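Local coordinates for protein putative alpha/beta hydrolase (Desulfitobacterium hafniense, PDB 4RPC) that probably hydrolyses a so far unidentified substrate, as a putative member of the alpha/beta hydrolase family, at residues Lys12-Leu26 with Ile41-Glu55. Numbering follows the deposited sequence.
Sequences KLHRMGEPHGPKVLL and IIRDLKDRYCLLIPE
Leu26 CD1 packs against Ile41 CG2 at 4.0 Å and meets Ile42 and Ile53, so helix 41-45 closes over one face of the sheet. On the other face Leu52 sits between two neighbours, its CB near Leu13 CD1 and Leu25 CD2, under helix 70-83. The middle strand 50-54 runs antiparallel to 13-17 and parallel to 23-26, which gives the mixed edge of the alpha/beta hydrolase sheet. Both neighbours bond to its backbone, as Val24 N does to Cys50 O at 2.9 Å. Pro54 has no N-H to offer Leu26 O, and a water donates to Leu26 O and Pro54 O instead.

Further out, Arg15 extends off the face it shares with Leu52, over Cys50 toward the turn at Glu18-Gly21. Its CG lies opposite the backbone N (chi1 -180°) and the chain runs straight on, bringing NE to Cys50 SG in a long 3.5 Å hydrogen bond. NH2 shares Pro19 O with Lys23 NZ. Glu55 is gripped twice: Lys12 NZ meets OE1 at 2.9 Å on the syn side, while His14 NE2, with the acceptor in its ring plane, reaches Glu55 OE2 at 2.7 Å from above the carboxylate. Two donors would probably keep Glu55 ionised and could favour a protonated His14.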
ATOM      1  N   LYS A  12      -9.747  13.196   1.813  1.00 46.17           N
ATOM      2  CA  LYS A  12     -10.689  12.212   2.488  1.00 47.18           C
ATOM      3  C   LYS A  12      -9.880  11.207   3.369  1.00 40.90           C
ATOM      4  O   LYS A  12      -9.503  10.117   2.941  1.00 36.08           O
ATOM      5  CB  LYS A  12     -11.601  11.518   1.459  1.00 50.69           C
ATOM      6  CG  LYS A  12     -13.094  11.496   1.839  1.00 59.49           C
ATOM      7  CD  LYS A  12     -13.999  12.213   0.793  1.00 63.10           C
ATOM      8  CE  LYS A  12     -14.231  11.438  -0.514  1.00 63.68           C
ATOM      9  NZ  LYS A  12     -15.166  10.282  -0.373  1.00 61.72           N
ATOM     10  N   LEU A  13      -9.609  11.662   4.590  1.00 38.48           N
ATOM     11  CA  LEU A  13      -8.808  10.980   5.584  1.00 36.39           C
ATOM     12  C   LEU A  13      -9.650  10.641   6.788  1.00 34.11           C
ATOM     13  O   LEU A  13     -10.151  11.524   7.463  1.00 37.56           O
ATOM     14  CB  LEU A  13      -7.675  11.895   6.035  1.00 38.17           C
ATOM     15  CG  LEU A  13      -6.695  11.285   7.032  1.00 37.44           C
ATOM     16  CD1 LEU A  13      -5.820  10.238   6.383  1.00 38.21           C
ATOM     17  CD2 LEU A  13      -5.830  12.376   7.604  1.00 40.66           C
ATOM     18  N   HIS A  14      -9.800   9.356   7.042  1.00 31.57           N
ATOM     19  CA  HIS A  14     -10.658   8.853   8.100  1.00 31.52           C
ATOM     20  C   HIS A  14      -9.833   8.672   9.304  1.00 30.92           C
ATOM     21  O   HIS A  14      -8.688   8.281   9.196  1.00 27.16           O
ATOM     22  CB  HIS A  14     -11.211   7.495   7.752  1.00 30.64           C
ATOM     23  CG  HIS A  14     -12.088   7.491   6.549  1.00 31.15           C
ATOM     24  ND1 HIS A  14     -13.451   7.663   6.622  1.00 35.19           N
ATOM     25  CD2 HIS A  14     -11.796   7.330   5.245  1.00 30.29           C
ATOM     26  CE1 HIS A  14     -13.962   7.601   5.409  1.00 35.90           C
ATOM     27  NE2 HIS A  14     -12.976   7.404   4.556  1.00 34.16           N
ATOM     28  N   ARG A  15     -10.427   8.917  10.466  1.00 33.04           N
ATOM     29  CA  ARG A  15      -9.666   8.906  11.709  1.00 34.32           C
ATOM     30  C   ARG A  15     -10.374   8.026  12.717  1.00 33.91           C
ATOM     31  O   ARG A  15     -11.538   8.189  12.957  1.00 35.96           O
ATOM     32  CB  ARG A  15      -9.474  10.337  12.224  1.00 38.08           C
ATOM     33  CG  ARG A  15      -8.681  10.456  13.522  1.00 43.33           C
ATOM     34  CD  ARG A  15      -8.519  11.923  13.927  1.00 49.29           C
ATOM     35  NE  ARG A  15      -7.439  12.136  14.899  1.00 55.05           N
ATOM     36  CZ  ARG A  15      -7.038  13.338  15.345  1.00 61.63           C
ATOM     37  NH1 ARG A  15      -7.642  14.452  14.905  1.00 66.77           N
ATOM     38  NH2 ARG A  15      -6.033  13.441  16.228  1.00 56.96           N
HETATM   39  N   MSE A  16      -9.657   7.073  13.270  1.00 32.78           N
HETATM   40  CA  MSE A  16     -10.190   6.162  14.268  1.00 36.14           C
HETATM   41  C   MSE A  16      -9.195   5.994  15.405  1.00 33.00           C
HETATM   42  O   MSE A  16      -8.090   6.556  15.398  1.00 28.76           O
HETATM   43  CB  MSE A  16     -10.538   4.779  13.702  1.00 39.40           C
HETATM   44  CG  MSE A  16     -10.464   4.635  12.184  1.00 42.85           C
HETATM   45 SE   MSE A  16     -12.192   4.132  11.410  0.69 52.98          SE
HETATM   46  CE  MSE A  16     -13.303   3.564  12.937  1.00 50.54           C
ATOM     47  N   GLY A  17      -9.610   5.237  16.413  1.00 32.98           N
ATOM     48  CA  GLY A  17      -8.781   4.981  17.599  1.00 34.45           C
ATOM     49  C   GLY A  17      -8.587   6.151  18.522  1.00 34.95           C
ATOM     50  O   GLY A  17      -9.428   7.008  18.606  1.00 36.93           O
ATOM     51  N   GLU A  18      -7.468   6.169  19.238  1.00 36.77           N
ATOM     52  CA  GLU A  18      -7.204   7.184  20.243  1.00 35.60           C
ATOM     53  C   GLU A  18      -6.592   8.450  19.628  1.00 34.15           C
ATOM     54  O   GLU A  18      -5.407   8.429  19.250  1.00 31.54           O
ATOM     55  CB  GLU A  18      -6.257   6.609  21.309  1.00 38.10           C
ATOM     56  CG  GLU A  18      -6.955   5.902  22.435  1.00 42.59           C
ATOM     57  CD  GLU A  18      -8.039   6.777  23.063  1.00 47.24           C
ATOM     58  OE1 GLU A  18      -7.733   7.947  23.445  1.00 52.96           O
ATOM     59  OE2 GLU A  18      -9.200   6.306  23.096  1.00 47.78           O
ATOM     60  N   PRO A  19      -7.370   9.567  19.541  1.00 33.42           N
ATOM     61  CA  PRO A  19      -6.929  10.723  18.709  1.00 33.19           C
ATOM     62  C   PRO A  19      -5.590  11.298  19.133  1.00 32.38           C
ATOM     63  O   PRO A  19      -4.797  11.758  18.276  1.00 30.55           O
ATOM     64  CB  PRO A  19      -8.053  11.754  18.860  1.00 35.93           C
ATOM     65  CG  PRO A  19      -9.207  11.001  19.435  1.00 37.41           C
ATOM     66  CD  PRO A  19      -8.653   9.835  20.207  1.00 36.94           C
ATOM     67  N   HIS A  20      -5.314  11.191  20.429  1.00 31.44           N
ATOM     68  CA  HIS A  20      -4.064  11.682  21.017  1.00 32.54           C
ATOM     69  C   HIS A  20      -2.977  10.586  21.069  1.00 30.41           C
ATOM     70  O   HIS A  20      -1.821  10.846  21.371  1.00 29.87           O
ATOM     71  CB  HIS A  20      -4.371  12.279  22.418  1.00 34.09           C
ATOM     72  CG  HIS A  20      -5.343  13.412  22.360  1.00 36.59           C
ATOM     73  ND1 HIS A  20      -6.529  13.428  23.059  1.00 39.68           N
ATOM     74  CD2 HIS A  20      -5.336  14.536  21.606  1.00 38.53           C
ATOM     75  CE1 HIS A  20      -7.194  14.528  22.767  1.00 42.06           C
ATOM     76  NE2 HIS A  20      -6.490  15.216  21.883  1.00 42.49           N
ATOM     77  N   GLY A  21      -3.345   9.364  20.764  1.00 30.63           N
ATOM     78  CA  GLY A  21      -2.353   8.292  20.674  1.00 30.25           C
ATOM     79  C   GLY A  21      -1.307   8.484  19.566  1.00 28.02           C
ATOM     80  O   GLY A  21      -1.424   9.372  18.756  1.00 25.66           O
ATOM     81  N   PRO A  22      -0.270   7.628  19.548  1.00 28.25           N
ATOM     82  CA  PRO A  22       0.708   7.712  18.462  1.00 27.38           C
ATOM     83  C   PRO A  22       0.050   7.502  17.101  1.00 27.97           C
ATOM     84  O   PRO A  22      -0.867   6.686  16.970  1.00 26.67           O
ATOM     85  CB  PRO A  22       1.709   6.577  18.764  1.00 27.57           C
ATOM     86  CG  PRO A  22       1.541   6.267  20.241  1.00 28.42           C
ATOM     87  CD  PRO A  22       0.149   6.714  20.640  1.00 28.62           C
ATOM     88  N   LYS A  23       0.543   8.212  16.089  1.00 26.89           N
ATOM     89  CA  LYS A  23      -0.129   8.193  14.807  1.00 27.66           C
ATOM     90  C   LYS A  23       0.393   7.067  13.873  1.00 25.43           C
ATOM     91  O   LYS A  23       1.575   6.967  13.591  1.00 24.86           O
ATOM     92  CB  LYS A  23       0.017   9.539  14.139  1.00 30.80           C
ATOM     93  CG  LYS A  23      -1.054  10.530  14.543  1.00 34.88           C
ATOM     94  CD  LYS A  23      -0.807  11.065  15.928  1.00 35.13           C
ATOM     95  CE  LYS A  23      -1.628  12.317  16.126  1.00 37.66           C
ATOM     96  NZ  LYS A  23      -1.955  12.477  17.554  1.00 38.86           N
ATOM     97  N   VAL A  24      -0.545   6.274  13.374  1.00 21.92           N
ATOM     98  CA  VAL A  24      -0.292   5.211  12.473  1.00 21.80           C
ATOM     99  C   VAL A  24      -1.168   5.429  11.209  1.00 20.21           C
ATOM    100  O   VAL A  24      -2.406   5.466  11.281  1.00 19.00           O
ATOM    101  CB  VAL A  24      -0.623   3.882  13.168  1.00 23.09           C
ATOM    102  CG1 VAL A  24      -0.478   2.703  12.218  1.00 24.25           C
ATOM    103  CG2 VAL A  24       0.295   3.678  14.391  1.00 26.20           C
ATOM    104  N   LEU A  25      -0.524   5.568  10.068  1.00 19.54           N
ATOM    105  CA  LEU A  25      -1.216   5.770   8.762  1.00 19.66           C
ATOM    106  C   LEU A  25      -1.305   4.471   7.997  1.00 17.85           C
ATOM    107  O   LEU A  25      -0.300   3.818   7.818  1.00 17.39           O
ATOM    108  CB  LEU A  25      -0.386   6.729   7.883  1.00 21.88           C
ATOM    109  CG  LEU A  25      -0.893   8.021   7.309  1.00 24.60           C
ATOM    110  CD1 LEU A  25       0.109   8.505   6.277  1.00 25.71           C
ATOM    111  CD2 LEU A  25      -2.268   7.977   6.684  1.00 25.53           C
ATOM    112  N   LEU A  26      -2.476   4.136   7.490  1.00 17.28           N
ATOM    113  CA  LEU A  26      -2.689   2.930   6.762  1.00 18.32           C
ATOM    114  C   LEU A  26      -3.191   3.262   5.381  1.00 17.78           C
ATOM    115  O   LEU A  26      -4.321   3.822   5.248  1.00 18.38           O
ATOM    116  CB  LEU A  26      -3.735   2.082   7.464  1.00 19.27           C
ATOM    117  CG  LEU A  26      -3.469   1.765   8.911  1.00 20.74           C
ATOM    118  CD1 LEU A  26      -4.708   1.114   9.503  1.00 22.22           C
ATOM    119  CD2 LEU A  26      -2.302   0.826   9.046  1.00 21.42           C
ATOM    120  N   ILE A  41      -7.186  -4.512  11.506  1.00 28.34           N
ATOM    121  CA  ILE A  41      -6.034  -3.793  12.056  1.00 26.73           C
ATOM    122  C   ILE A  41      -6.511  -2.659  12.939  1.00 26.33           C
ATOM    123  O   ILE A  41      -5.996  -2.432  14.019  1.00 28.48           O
ATOM    124  CB  ILE A  41      -5.105  -3.270  10.938  1.00 25.91           C
ATOM    125  CG1 ILE A  41      -4.428  -4.478  10.276  1.00 26.70           C
ATOM    126  CG2 ILE A  41      -4.043  -2.311  11.486  1.00 25.35           C
ATOM    127  CD1 ILE A  41      -3.740  -4.165   8.958  1.00 25.26           C
ATOM    128  N   ILE A  42      -7.488  -1.927  12.457  1.00 26.07           N
ATOM    129  CA  ILE A  42      -8.039  -0.826  13.207  1.00 26.11           C
ATOM    130  C   ILE A  42      -8.583  -1.353  14.526  1.00 28.90           C
ATOM    131  O   ILE A  42      -8.245  -0.819  15.573  1.00 27.71           O
ATOM    132  CB  ILE A  42      -9.133  -0.132  12.402  1.00 26.60           C
ATOM    133  CG1 ILE A  42      -8.525   0.600  11.204  1.00 26.45           C
ATOM    134  CG2 ILE A  42      -9.933   0.851  13.250  1.00 27.28           C
ATOM    135  CD1 ILE A  42      -9.558   0.940  10.147  1.00 26.54           C
ATOM    136  N   ARG A  43      -9.393  -2.411  14.484  1.00 31.34           N
ATOM    137  CA  ARG A  43      -9.902  -3.012  15.711  1.00 35.03           C
ATOM    138  C   ARG A  43      -8.819  -3.397  16.693  1.00 35.27           C
ATOM    139  O   ARG A  43      -8.966  -3.122  17.879  1.00 33.19           O
ATOM    140  CB  ARG A  43     -10.780  -4.233  15.439  1.00 38.74           C
ATOM    141  CG  ARG A  43     -12.105  -3.869  14.786  1.00 41.75           C
ATOM    142  CD  ARG A  43     -13.117  -4.999  14.920  1.00 45.09           C
ATOM    143  NE  ARG A  43     -12.706  -6.127  14.112  1.00 46.85           N
ATOM    144  CZ  ARG A  43     -12.916  -6.235  12.796  1.00 49.94           C
ATOM    145  NH1 ARG A  43     -13.566  -5.291  12.103  1.00 47.67           N
ATOM    146  NH2 ARG A  43     -12.495  -7.330  12.165  1.00 51.65           N
ATOM    147  N   ASP A  44      -7.717  -3.979  16.202  1.00 35.87           N
ATOM    148  CA  ASP A  44      -6.592  -4.355  17.091  1.00 38.12           C
ATOM    149  C   ASP A  44      -5.817  -3.167  17.691  1.00 35.67           C
ATOM    150  O   ASP A  44      -5.314  -3.267  18.793  1.00 35.04           O
ATOM    151  CB  ASP A  44      -5.594  -5.263  16.386  1.00 39.73           C
ATOM    152  CG  ASP A  44      -6.188  -6.582  15.979  1.00 46.51           C
ATOM    153  OD1 ASP A  44      -7.237  -6.996  16.559  1.00 50.41           O
ATOM    154  OD2 ASP A  44      -5.601  -7.210  15.051  1.00 52.33           O
ATOM    155  N   LEU A  45      -5.694  -2.065  16.958  1.00 32.57           N
ATOM    156  CA  LEU A  45      -4.882  -0.956  17.433  1.00 30.62           C
ATOM    157  C   LEU A  45      -5.680   0.228  18.009  1.00 30.87           C
ATOM    158  O   LEU A  45      -5.088   1.104  18.599  1.00 29.08           O
ATOM    159  CB  LEU A  45      -3.973  -0.467  16.292  1.00 29.06           C
ATOM    160  CG  LEU A  45      -3.087  -1.528  15.639  1.00 28.40           C
ATOM    161  CD1 LEU A  45      -2.395  -0.947  14.423  1.00 27.02           C
ATOM    162  CD2 LEU A  45      -2.054  -2.051  16.625  1.00 30.10           C
ATOM    163  N   LYS A  46      -7.004   0.254  17.866  1.00 32.73           N
ATOM    164  CA  LYS A  46      -7.765   1.456  18.228  1.00 34.54           C
ATOM    165  C   LYS A  46      -7.726   1.796  19.711  1.00 36.01           C
ATOM    166  O   LYS A  46      -7.861   2.955  20.068  1.00 34.51           O
ATOM    167  CB  LYS A  46      -9.213   1.364  17.771  1.00 35.94           C
ATOM    168  CG  LYS A  46     -10.071   0.325  18.461  1.00 39.56           C
ATOM    169  CD  LYS A  46     -11.394   0.262  17.722  1.00 43.27           C
ATOM    170  CE  LYS A  46     -12.335  -0.819  18.245  1.00 45.79           C
ATOM    171  NZ  LYS A  46     -12.972  -0.302  19.481  1.00 52.88           N
ATOM    172  N   ASP A  47      -7.548   0.784  20.563  1.00 38.46           N
ATOM    173  CA  ASP A  47      -7.368   1.008  22.001  1.00 40.90           C
ATOM    174  C   ASP A  47      -6.271   2.060  22.299  1.00 38.88           C
ATOM    175  O   ASP A  47      -6.389   2.838  23.220  1.00 37.06           O
ATOM    176  CB  ASP A  47      -7.084  -0.332  22.745  1.00 44.54           C
ATOM    177  CG  ASP A  47      -5.693  -0.964  22.393  1.00 48.68           C
ATOM    178  OD1 ASP A  47      -5.354  -1.182  21.191  1.00 47.43           O
ATOM    179  OD2 ASP A  47      -4.914  -1.264  23.341  1.00 52.43           O
ATOM    180  N   ARG A  48      -5.227   2.099  21.471  1.00 36.31           N
ATOM    181  CA  ARG A  48      -4.031   2.802  21.801  1.00 37.68           C
ATOM    182  C   ARG A  48      -3.577   3.818  20.720  1.00 34.48           C
ATOM    183  O   ARG A  48      -3.097   4.917  21.026  1.00 33.49           O
ATOM    184  CB  ARG A  48      -2.980   1.743  22.079  1.00 40.55           C
ATOM    185  CG  ARG A  48      -1.560   2.193  21.861  1.00 46.15           C
ATOM    186  CD  ARG A  48      -1.063   3.106  22.974  1.00 52.25           C
ATOM    187  NE  ARG A  48       0.393   2.950  23.096  1.00 56.51           N
ATOM    188  CZ  ARG A  48       1.238   3.886  23.517  1.00 58.52           C
ATOM    189  NH1 ARG A  48       0.808   5.105  23.892  1.00 59.49           N
ATOM    190  NH2 ARG A  48       2.532   3.594  23.546  1.00 60.42           N
ATOM    191  N   TYR A  49      -3.740   3.466  19.457  1.00 31.74           N
ATOM    192  CA  TYR A  49      -3.249   4.311  18.389  1.00 29.98           C
ATOM    193  C   TYR A  49      -4.273   5.184  17.734  1.00 29.22           C
ATOM    194  O   TYR A  49      -5.451   4.831  17.655  1.00 28.02           O
ATOM    195  CB  TYR A  49      -2.574   3.434  17.334  1.00 29.89           C
ATOM    196  CG  TYR A  49      -1.436   2.699  17.979  1.00 29.67           C
ATOM    197  CD1 TYR A  49      -0.242   3.335  18.169  1.00 28.66           C
ATOM    198  CD2 TYR A  49      -1.595   1.406  18.465  1.00 30.97           C
ATOM    199  CE1 TYR A  49       0.807   2.710  18.797  1.00 32.20           C
ATOM    200  CE2 TYR A  49      -0.545   0.761  19.096  1.00 32.80           C
ATOM    201  CZ  TYR A  49       0.652   1.423  19.260  1.00 32.01           C
ATOM    202  OH  TYR A  49       1.710   0.847  19.888  1.00 34.77           O
ATOM    203  N   CYS A  50      -3.781   6.325  17.242  1.00 27.14           N
ATOM    204  CA  CYS A  50      -4.527   7.142  16.343  1.00 27.09           C
ATOM    205  C   CYS A  50      -4.341   6.600  14.907  1.00 25.60           C
ATOM    206  O   CYS A  50      -3.282   6.727  14.356  1.00 24.88           O
ATOM    207  CB  CYS A  50      -4.042   8.573  16.401  1.00 27.55           C
ATOM    208  SG  CYS A  50      -5.022   9.614  15.307  1.00 30.95           S
ATOM    209  N   LEU A  51      -5.379   5.984  14.345  1.00 25.13           N
ATOM    210  CA  LEU A  51      -5.333   5.406  13.024  1.00 25.24           C
ATOM    211  C   LEU A  51      -5.844   6.437  12.062  1.00 23.08           C
ATOM    212  O   LEU A  51      -6.930   6.972  12.227  1.00 23.63           O
ATOM    213  CB  LEU A  51      -6.214   4.133  12.925  1.00 25.66           C
ATOM    214  CG  LEU A  51      -5.778   2.840  13.636  1.00 27.04           C
ATOM    215  CD1 LEU A  51      -4.263   2.737  13.795  1.00 25.03           C
ATOM    216  CD2 LEU A  51      -6.457   2.645  14.968  1.00 27.37           C
ATOM    217  N   LEU A  52      -5.059   6.707  11.058  1.00 21.70           N
ATOM    218  CA  LEU A  52      -5.471   7.554   9.969  1.00 22.38           C
ATOM    219  C   LEU A  52      -5.477   6.784   8.655  1.00 21.38           C
ATOM    220  O   LEU A  52      -4.432   6.264   8.230  1.00 20.86           O
ATOM    221  CB  LEU A  52      -4.467   8.700   9.902  1.00 23.73           C
ATOM    222  CG  LEU A  52      -4.205   9.425  11.236  1.00 23.78           C
ATOM    223  CD1 LEU A  52      -2.870  10.171  11.214  1.00 23.65           C
ATOM    224  CD2 LEU A  52      -5.368  10.358  11.489  1.00 25.43           C
ATOM    225  N   ILE A  53      -6.618   6.751   7.978  1.00 21.36           N
ATOM    226  CA  ILE A  53      -6.798   5.923   6.819  1.00 22.39           C
ATOM    227  C   ILE A  53      -7.312   6.716   5.627  1.00 23.87           C
ATOM    228  O   ILE A  53      -8.462   7.104   5.583  1.00 26.53           O
ATOM    229  CB  ILE A  53      -7.760   4.744   7.086  1.00 23.20           C
ATOM    230  CG1 ILE A  53      -7.486   4.076   8.474  1.00 23.86           C
ATOM    231  CG2 ILE A  53      -7.654   3.718   5.990  1.00 21.77           C
ATOM    232  CD1 ILE A  53      -8.255   4.672   9.588  1.00 24.52           C
ATOM    233  N   PRO A  54      -6.446   7.003   4.656  1.00 24.09           N
ATOM    234  CA  PRO A  54      -6.974   7.748   3.525  1.00 24.63           C
ATOM    235  C   PRO A  54      -7.780   6.895   2.536  1.00 24.09           C
ATOM    236  O   PRO A  54      -7.640   5.689   2.499  1.00 23.92           O
ATOM    237  CB  PRO A  54      -5.703   8.250   2.831  1.00 25.04           C
ATOM    238  CG  PRO A  54      -4.593   7.377   3.324  1.00 23.13           C
ATOM    239  CD  PRO A  54      -4.984   7.038   4.716  1.00 23.00           C
ATOM    240  N   GLU A  55      -8.606   7.530   1.719  1.00 24.21           N
ATOM    241  CA  GLU A  55      -9.113   6.911   0.490  1.00 24.24           C
ATOM    242  C   GLU A  55      -8.275   7.369  -0.673  1.00 23.82           C
ATOM    243  O   GLU A  55      -8.090   8.561  -0.863  1.00 23.81           O
ATOM    244  CB  GLU A  55     -10.504   7.409   0.229  1.00 26.49           C
ATOM    245  CG  GLU A  55     -11.467   7.030   1.296  1.00 28.63           C
ATOM    246  CD  GLU A  55     -12.867   7.560   1.040  1.00 31.74           C
ATOM    247  OE1 GLU A  55     -13.113   8.266  -0.002  1.00 32.06           O
ATOM    248  OE2 GLU A  55     -13.690   7.259   1.924  1.00 31.94           O
TER
HETATM  249  O   HOH W   1      -5.933   3.612   3.176  1.00 15.16           O